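Local coordinates for uncharacterized protein (Vibrio parahaemolyticus M0605, PDB 3X0T), which is PirA, probably one component of a plasmid-encoded binary toxin that makes Vibrio parahaemolyticus virulent, has a jelly-roll fold and is thought to act in a pore-forming toxin, at residues Gly49-Gln54 with Val96-Ala101. Sequence-based numbering, arbitrary orientation.
Sequences GELTIQ and VINNGA
Leu51 CD2 lies over one face of the Asn98 carboxamide, 3.9 Å from Asn98 CG and almost along the plane normal; Gly100 N approaches from the other face, 39° out of the plane of the C=O group. That bond, 3.1 Å from Gly100 N to Asn98 OD1, defines an Asx turn on the segment that follows from strand 91-98 of the jelly roll. Asn98 ND2 donates to Ser102 O and Val17 O, which should fix the amide's rotation. Ile97 CD1 lies over a face of the Gln54 amide, 3.7 Å from Gln54 CD, while Gln54 NE2 bonds Ser71 OG and Gln54 OE1 accepts from Gln56 NE2.

The two strands are central neighbours in an antiparallel four-stranded sheet, and their short axes run at 152°. Thr52 and Ile97 form a hydrogen-bonded pair, each N bonded to the other's O. On the buried face Val96 CG1, anti to its backbone N (chi1 -177°), meets Leu51 CB at 3.9 Å; Ile43 of the facing sheet packs on Val96 and Ile53. Beyond the pairing, water takes over: one molecule donates to Glu50 O at 2.8 Å and accepts from Asn99 N at 2.9 Å.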
# COMPACT_ATOMS: atom_id res chain seq x y z
N GLY A 49 11.16 -9.71 10.06
CA GLY A 49 10.00 -10.58 10.04
C GLY A 49 9.07 -10.21 8.90
O GLY A 49 9.24 -9.22 8.22
N GLU A 50 8.03 -11.02 8.76
CA GLU A 50 7.10 -10.82 7.61
C GLU A 50 6.14 -9.63 7.87
O GLU A 50 5.84 -9.27 9.02
CB GLU A 50 6.26 -12.06 7.37
CG GLU A 50 5.27 -12.40 8.42
CD GLU A 50 4.62 -13.76 8.29
OE1 GLU A 50 4.93 -14.60 7.42
OE2 GLU A 50 3.82 -14.04 9.22
N LEU A 51 5.58 -9.10 6.81
CA LEU A 51 4.58 -8.02 6.82
C LEU A 51 3.45 -8.42 5.89
O LEU A 51 3.68 -9.02 4.84
CB LEU A 51 5.23 -6.73 6.32
CG LEU A 51 6.39 -6.17 7.18
CD1 LEU A 51 7.12 -5.06 6.46
CD2 LEU A 51 5.93 -5.80 8.53
N THR A 52 2.23 -7.95 6.22
CA THR A 52 1.13 -8.03 5.24
C THR A 52 0.90 -6.65 4.58
O THR A 52 0.92 -5.65 5.30
CB THR A 52 -0.14 -8.46 5.94
OG1 THR A 52 0.06 -9.82 6.38
CG2 THR A 52 -1.34 -8.45 5.00
N ILE A 53 0.74 -6.61 3.27
CA ILE A 53 0.32 -5.39 2.61
C ILE A 53 -1.10 -5.58 2.12
O ILE A 53 -1.45 -6.66 1.58
CB ILE A 53 1.29 -4.99 1.49
CG1 ILE A 53 0.97 -3.56 1.00
CG2 ILE A 53 1.38 -6.00 0.36
CD1 ILE A 53 2.04 -2.98 0.11
N GLN A 54 -1.93 -4.57 2.31
CA GLN A 54 -3.33 -4.65 1.83
C GLN A 54 -3.72 -3.41 1.06
O GLN A 54 -3.33 -2.28 1.40
CB GLN A 54 -4.37 -4.81 2.97
CG GLN A 54 -4.10 -6.06 3.81
CD GLN A 54 -5.22 -6.40 4.68
OE1 GLN A 54 -5.94 -5.55 5.25
NE2 GLN A 54 -5.40 -7.74 4.83
N VAL A 96 0.30 -1.36 5.53
CA VAL A 96 1.20 -2.44 5.86
C VAL A 96 0.92 -2.81 7.32
O VAL A 96 0.82 -1.92 8.18
CB VAL A 96 2.70 -2.03 5.65
CG1 VAL A 96 3.59 -3.23 5.93
CG2 VAL A 96 2.91 -1.55 4.22
N ILE A 97 0.73 -4.11 7.55
CA ILE A 97 0.30 -4.63 8.85
C ILE A 97 1.41 -5.60 9.32
O ILE A 97 1.89 -6.45 8.59
CB ILE A 97 -1.04 -5.40 8.70
CG1 ILE A 97 -2.09 -4.48 8.07
CG2 ILE A 97 -1.49 -5.90 10.07
CD1 ILE A 97 -3.38 -5.20 7.70
N ASN A 98 1.76 -5.40 10.60
CA ASN A 98 2.81 -6.22 11.21
C ASN A 98 2.19 -7.01 12.34
O ASN A 98 1.92 -6.46 13.40
CB ASN A 98 3.95 -5.33 11.74
CG ASN A 98 5.07 -6.13 12.33
OD1 ASN A 98 5.05 -7.35 12.28
ND2 ASN A 98 6.08 -5.43 12.84
N ASN A 99 1.92 -8.28 12.08
CA ASN A 99 1.31 -9.16 13.10
C ASN A 99 2.37 -9.91 13.88
O ASN A 99 2.01 -10.74 14.75
CB ASN A 99 0.42 -10.19 12.41
CG ASN A 99 -0.73 -9.48 11.70
OD1 ASN A 99 -0.92 -9.60 10.46
ND2 ASN A 99 -1.48 -8.74 12.46
N GLY A 100 3.65 -9.72 13.62
CA GLY A 100 4.68 -10.46 14.29
C GLY A 100 5.25 -9.71 15.45
O GLY A 100 4.95 -8.55 15.77
N ALA A 101 6.24 -10.40 16.07
CA ALA A 101 6.85 -9.79 17.25
C ALA A 101 8.01 -8.85 16.93
O ALA A 101 8.39 -8.06 17.82
CB ALA A 101 7.44 -10.85 18.22
O HOH W 1 7.26 -8.78 11.34
O HOH W 2 3.36 -9.88 10.16
O HOH W 3 1.50 -10.69 8.47